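Putative citrate lyase, alfa subunit (Streptococcus mutans, PDB 2HJ0) is a putative alpha subunit of citrate lyase, of the CitF family, built around two mixed, largely parallel beta sheets flanked by helices. Local coordinates at residues I309-A312 with M313-L317; V412-P415 with L416-R420. All coordinates share one frame; numbering follows the deposited sequence.

Contact 1. Residues I309-A312 with M313-L317; sequences ITNA and MVELL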
ATOM      1  N   ILE A 309     -19.758   0.354  -6.352  1.00 11.19           N
ATOM      2  CA  ILE A 309     -20.282   1.571  -6.915  1.00 11.24           C
ATOM      3  C   ILE A 309     -21.046   1.305  -8.193  1.00 11.10           C
ATOM      4  O   ILE A 309     -20.747   0.354  -8.899  1.00 10.57           O
ATOM      5  CB  ILE A 309     -19.127   2.525  -7.180  1.00 10.80           C
ATOM      6  CG1 ILE A 309     -18.308   2.675  -5.894  1.00 11.33           C
ATOM      7  CG2 ILE A 309     -19.645   3.857  -7.692  1.00 11.28           C
ATOM      8  CD1 ILE A 309     -19.124   3.066  -4.661  1.00 10.65           C
ATOM      9  N   THR A 310     -22.066   2.121  -8.454  1.00 12.55           N
ATOM     10  CA  THR A 310     -22.871   2.018  -9.678  1.00 12.23           C
ATOM     11  C   THR A 310     -22.938   3.438 -10.212  1.00 11.39           C
ATOM     12  O   THR A 310     -22.572   4.379  -9.504  1.00  8.53           O
ATOM     13  CB  THR A 310     -24.304   1.565  -9.420  1.00 12.47           C
ATOM     14  OG1 THR A 310     -25.075   2.684  -8.987  1.00 15.70           O
ATOM     15  CG2 THR A 310     -24.348   0.503  -8.356  1.00 14.73           C
ATOM     16  N   ASN A 311     -23.405   3.600 -11.446  1.00 11.85           N
ATOM     17  CA  ASN A 311     -23.500   4.931 -12.035  1.00 12.24           C
ATOM     18  C   ASN A 311     -24.326   5.889 -11.191  1.00 12.24           C
ATOM     19  O   ASN A 311     -24.055   7.083 -11.196  1.00 10.65           O
ATOM     20  CB  ASN A 311     -24.078   4.861 -13.447  1.00 12.84           C
ATOM     21  CG  ASN A 311     -24.124   6.221 -14.126  1.00 15.71           C
ATOM     22  OD1 ASN A 311     -25.198   6.800 -14.296  1.00 17.11           O
ATOM     23  ND2 ASN A 311     -22.952   6.746 -14.506  1.00 15.92           N
ATOM     24  N   ALA A 312     -25.320   5.374 -10.464  1.00 13.58           N
ATOM     25  CA  ALA A 312     -26.154   6.227  -9.621  1.00 14.78           C
ATOM     26  C   ALA A 312     -25.286   6.922  -8.597  1.00 17.28           C
ATOM     27  O   ALA A 312     -25.519   8.075  -8.224  1.00 17.11           O
ATOM     28  CB  ALA A 312     -27.200   5.419  -8.925  1.00 14.54           C
HETATM   29  N   MSE A 313     -24.261   6.208  -8.156  1.00 19.81           N
HETATM   30  CA  MSE A 313     -23.335   6.739  -7.173  1.00 21.71           C
HETATM   31  C   MSE A 313     -22.455   7.828  -7.777  1.00 19.05           C
HETATM   32  O   MSE A 313     -22.194   8.845  -7.142  1.00 17.11           O
HETATM   33  CB  MSE A 313     -22.476   5.607  -6.620  1.00 28.89           C
HETATM   34  CG  MSE A 313     -22.333   5.692  -5.130  1.00 39.15           C
HETATM   35 SE   MSE A 313     -24.088   5.909  -4.306  1.00 54.68          SE
HETATM   36  CE  MSE A 313     -24.021   4.306  -3.180  1.00 49.87           C
ATOM     37  N   VAL A 314     -22.007   7.607  -9.009  1.00 17.01           N
ATOM     38  CA  VAL A 314     -21.176   8.574  -9.693  1.00 16.79           C
ATOM     39  C   VAL A 314     -22.031   9.807  -9.911  1.00 16.64           C
ATOM     40  O   VAL A 314     -21.581  10.946  -9.753  1.00 18.19           O
ATOM     41  CB  VAL A 314     -20.712   8.050 -11.060  1.00 16.66           C
ATOM     42  CG1 VAL A 314     -19.732   9.033 -11.701  1.00 15.33           C
ATOM     43  CG2 VAL A 314     -20.083   6.686 -10.904  1.00 14.81           C
ATOM     44  N   GLU A 315     -23.281   9.562 -10.264  1.00 16.15           N
ATOM     45  CA  GLU A 315     -24.237  10.631 -10.501  1.00 16.06           C
ATOM     46  C   GLU A 315     -24.250  11.553  -9.285  1.00 14.39           C
ATOM     47  O   GLU A 315     -24.083  12.753  -9.426  1.00 15.29           O
ATOM     48  CB  GLU A 315     -25.631  10.036 -10.726  1.00 18.45           C
ATOM     49  CG  GLU A 315     -26.419  10.621 -11.888  1.00 21.78           C
ATOM     50  CD  GLU A 315     -26.294   9.814 -13.178  1.00 23.92           C
ATOM     51  OE1 GLU A 315     -25.257   9.909 -13.876  1.00 24.82           O
ATOM     52  OE2 GLU A 315     -27.249   9.075 -13.494  1.00 24.89           O
ATOM     53  N   LEU A 316     -24.429  10.991  -8.094  1.00 13.02           N
ATOM     54  CA  LEU A 316     -24.466  11.797  -6.879  1.00 12.92           C
ATOM     55  C   LEU A 316     -23.171  12.538  -6.579  1.00 13.65           C
ATOM     56  O   LEU A 316     -23.188  13.653  -6.048  1.00 13.92           O
ATOM     57  CB  LEU A 316     -24.826  10.936  -5.673  1.00 13.71           C
ATOM     58  CG  LEU A 316     -26.269  10.432  -5.563  1.00 15.23           C
ATOM     59  CD1 LEU A 316     -26.354   9.455  -4.395  1.00 14.96           C
ATOM     60  CD2 LEU A 316     -27.238  11.596  -5.354  1.00 14.72           C
ATOM     61  N   LEU A 317     -22.043  11.915  -6.897  1.00 14.64           N
ATOM     62  CA  LEU A 317     -20.744  12.535  -6.649  1.00 14.53           C
ATOM     63  C   LEU A 317     -20.561  13.764  -7.546  1.00 15.52           C
ATOM     64  O   LEU A 317     -19.885  14.719  -7.170  1.00 14.18           O
ATOM     65  CB  LEU A 317     -19.611  11.533  -6.913  1.00 11.76           C
ATOM     66  CG  LEU A 317     -18.209  12.114  -6.684  1.00 12.36           C
ATOM     67  CD1 LEU A 317     -17.900  12.101  -5.194  1.00 10.33           C
ATOM     68  CD2 LEU A 317     -17.160  11.333  -7.457  1.00  9.34           C
TER
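Thr310 O receives Met313 N at 2.8 Å as the chain turns from strand 308-309 into helix 311-318, while a longer, weak bond from Val314 N reaches the same oxygen. That weak bond begins the i to i+4 series, which goes on with Glu315 N giving to Asn311 O at 2.8 Å and Leu316 N to Ala312 O at 3.1 Å. Asp332 OD1 takes the N-H of Asn311.

Packed against this first turn, Ile309 crosses Met313, a selenomethionine, at about a right angle. The methyl CG2 of Ile309 meets Met313 CB at 3.5 Å and lies 4.3 Å from Val314 CG2. Ser335 of helix 333-341 touches both Ile309 and Val314, and Leu285 of helix 282-297 packs on Thr310. On the other side of the turn the side chains of Asn311 and Glu315 lie close, amide and carboxylate planes nearly perpendicular. Helix 311-318 lies in the chain between 302-305 and 322-327, two neighbouring parallel strands of the nine-stranded sheet, and Ile309 and Leu317 pack on 322-327. The motif that opens it is a threonine N-cap: Thr310 OG1, set between its own backbone N and carbonyl carbon (chi1 81°), accepts a weak bond from Ala312 N at 3.1 Å.

Contact 2. Residues V412-P415 with L416-R420; sequences VISP and LVRGR
Ser414 and Arg418 meet across a bend of the chain, where the hydroxyl OG of the serine faces two nitrogens of the guanidinium. NH1 gives it a weak hydrogen bond of 3.2 Å and NH2 a second weak one of 3.3 Å; the N-H...O angles, 128° and 126°, are both well short of straight. The oxygen is reached by both terminal nitrogens but lies obliquely to the plane, displaced to the side on which Pro415 lies. Ser414 OG is a donor as well: with OG anti to the backbone N (chi1 170°) it lies beside its own carbonyl carbon and gives a weak bond to Pro415 O, 3.3 Å away. That carbonyl has a second donor in the hydroxyl OG1 of Thr423. Arg418 NH1 also has another acceptor, Ala374 O, again through a weak bond.

The serine follows directly on strand 409-413, an interior strand of the nine-stranded mixed sheet, and the bend carries the chain from the C-terminal end of that strand to strand 417-418, which pairs with 421-422 in a small antiparallel beta hairpin. Pro415 lies at this exit.

Its ring covers one face of the Arg418 guanidinium: CG stands 3.7 Å above the plane, over its centre, and CD comes within 3.5 Å of NH2. The arginine chain, extended from CG to NE, runs obliquely past the proline to bring its flat end there, so nonpolar carbon lies against the face while the hydroxyl takes the N-H groups.

Within the bend, Leu416 N is satisfied by Glu444 OE2. The leucine side chain leaves the proline and packs on helix 470-481, touching Leu473, Lys476 and Ile480, whereas Pro415 leans on Ile256 of helix 251-265.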
ATOM      1  N   VAL A 412     -32.663  -4.183   5.724  1.00 15.21           N
ATOM      2  CA  VAL A 412     -32.755  -5.347   4.856  1.00 14.83           C
ATOM      3  C   VAL A 412     -34.116  -5.237   4.165  1.00 15.21           C
ATOM      4  O   VAL A 412     -35.167  -5.504   4.762  1.00 13.65           O
ATOM      5  CB  VAL A 412     -32.661  -6.688   5.655  1.00 14.30           C
ATOM      6  CG1 VAL A 412     -32.950  -7.866   4.744  1.00 12.50           C
ATOM      7  CG2 VAL A 412     -31.270  -6.839   6.261  1.00 12.22           C
ATOM      8  N   ILE A 413     -34.097  -4.803   2.912  1.00 15.62           N
ATOM      9  CA  ILE A 413     -35.336  -4.660   2.171  1.00 16.54           C
ATOM     10  C   ILE A 413     -35.500  -5.788   1.174  1.00 17.00           C
ATOM     11  O   ILE A 413     -34.529  -6.260   0.591  1.00 18.05           O
ATOM     12  CB  ILE A 413     -35.399  -3.305   1.425  1.00 17.01           C
ATOM     13  CG1 ILE A 413     -34.430  -3.296   0.245  1.00 16.54           C
ATOM     14  CG2 ILE A 413     -35.048  -2.173   2.375  1.00 16.26           C
ATOM     15  CD1 ILE A 413     -34.544  -2.053  -0.596  1.00 17.38           C
ATOM     16  N   SER A 414     -36.742  -6.225   0.996  1.00 18.61           N
ATOM     17  CA  SER A 414     -37.064  -7.309   0.070  1.00 20.33           C
ATOM     18  C   SER A 414     -38.564  -7.607  -0.021  1.00 20.59           C
ATOM     19  O   SER A 414     -39.269  -7.632   0.994  1.00 18.98           O
ATOM     20  CB  SER A 414     -36.345  -8.593   0.462  1.00 19.40           C
ATOM     21  OG  SER A 414     -36.869  -9.655  -0.310  1.00 19.85           O
ATOM     22  N   PRO A 415     -39.063  -7.870  -1.242  1.00 21.10           N
ATOM     23  CA  PRO A 415     -40.489  -8.160  -1.404  1.00 21.89           C
ATOM     24  C   PRO A 415     -40.945  -9.235  -0.437  1.00 22.82           C
ATOM     25  O   PRO A 415     -40.165 -10.086  -0.014  1.00 22.67           O
ATOM     26  CB  PRO A 415     -40.599  -8.584  -2.862  1.00 20.58           C
ATOM     27  CG  PRO A 415     -39.257  -9.151  -3.145  1.00 22.20           C
ATOM     28  CD  PRO A 415     -38.330  -8.178  -2.479  1.00 21.04           C
ATOM     29  N   LEU A 416     -42.215  -9.166  -0.071  1.00 23.82           N
ATOM     30  CA  LEU A 416     -42.808 -10.106   0.852  1.00 24.02           C
ATOM     31  C   LEU A 416     -42.705 -11.522   0.303  1.00 24.67           C
ATOM     32  O   LEU A 416     -42.441 -12.468   1.039  1.00 24.35           O
ATOM     33  CB  LEU A 416     -44.265  -9.727   1.070  1.00 24.27           C
ATOM     34  CG  LEU A 416     -44.917 -10.212   2.358  1.00 25.29           C
ATOM     35  CD1 LEU A 416     -44.136  -9.692   3.558  1.00 25.08           C
ATOM     36  CD2 LEU A 416     -46.360  -9.720   2.404  1.00 23.85           C
ATOM     37  N   VAL A 417     -42.901 -11.661  -1.004  1.00 26.24           N
ATOM     38  CA  VAL A 417     -42.835 -12.964  -1.656  1.00 26.33           C
ATOM     39  C   VAL A 417     -42.290 -12.842  -3.078  1.00 26.48           C
ATOM     40  O   VAL A 417     -42.431 -11.800  -3.716  1.00 26.36           O
ATOM     41  CB  VAL A 417     -44.242 -13.610  -1.698  1.00 26.24           C
ATOM     42  CG1 VAL A 417     -44.225 -14.850  -2.548  1.00 26.79           C
ATOM     43  CG2 VAL A 417     -44.695 -13.960  -0.293  1.00 25.45           C
ATOM     44  N   ARG A 418     -41.636 -13.898  -3.550  1.00 27.50           N
ATOM     45  CA  ARG A 418     -41.100 -13.944  -4.909  1.00 28.18           C
ATOM     46  C   ARG A 418     -41.736 -15.159  -5.573  1.00 28.57           C
ATOM     47  O   ARG A 418     -41.392 -16.302  -5.266  1.00 28.17           O
ATOM     48  CB  ARG A 418     -39.576 -14.093  -4.909  1.00 28.96           C
ATOM     49  CG  ARG A 418     -38.810 -12.837  -4.543  1.00 30.48           C
ATOM     50  CD  ARG A 418     -37.343 -12.979  -4.910  1.00 32.06           C
ATOM     51  NE  ARG A 418     -36.603 -11.755  -4.637  1.00 34.68           N
ATOM     52  CZ  ARG A 418     -36.240 -11.349  -3.424  1.00 36.81           C
ATOM     53  NH1 ARG A 418     -36.546 -12.077  -2.352  1.00 35.89           N
ATOM     54  NH2 ARG A 418     -35.574 -10.204  -3.281  1.00 37.59           N
ATOM     55  N   GLY A 419     -42.684 -14.910  -6.471  1.00 29.28           N
ATOM     56  CA  GLY A 419     -43.351 -16.010  -7.138  1.00 29.38           C
ATOM     57  C   GLY A 419     -44.095 -16.848  -6.118  1.00 29.71           C
ATOM     58  O   GLY A 419     -45.014 -16.364  -5.463  1.00 29.52           O
ATOM     59  N   ARG A 420     -43.696 -18.105  -5.977  1.00 30.19           N
ATOM     60  CA  ARG A 420     -44.332 -19.009  -5.024  1.00 30.56           C
ATOM     61  C   ARG A 420     -43.451 -19.208  -3.803  1.00 29.66           C
ATOM     62  O   ARG A 420     -43.743 -20.029  -2.941  1.00 29.01           O
ATOM     63  CB  ARG A 420     -44.590 -20.363  -5.690  1.00 31.87           C
ATOM     64  CG  ARG A 420     -45.890 -20.427  -6.430  1.00 32.88           C
ATOM     65  CD  ARG A 420     -47.020 -20.507  -5.442  1.00 34.42           C
ATOM     66  NE  ARG A 420     -48.111 -19.627  -5.816  1.00 37.54           N
ATOM     67  CZ  ARG A 420     -49.171 -19.403  -5.053  1.00 40.32           C
ATOM     68  NH1 ARG A 420     -49.265 -20.010  -3.870  1.00 40.78           N
ATOM     69  NH2 ARG A 420     -50.127 -18.573  -5.472  1.00 40.44           N
TER

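Contacts 1 and 2 follow one another in the chain, their centres 26 Å apart and their nearest atoms about 13 Å apart. Both sit where the chain leaves a beta strand and both adjoin the same nine-stranded sheet, contact 1 through a helix whose side chains pack on strand 322-327, contact 2 through strand 409-413 itself. The segment 309-317 is mostly buried; backbone bonds carry it, backed by apolar packing. The segment 412-420 is only partly buried, with an exposed arginine, and the bonds within it are weak side-chain ones from Arg418 and Ser414. Different helices border the two: 282-297 and 333-341 at contact 1, 251-265 and 470-481 at contact 2.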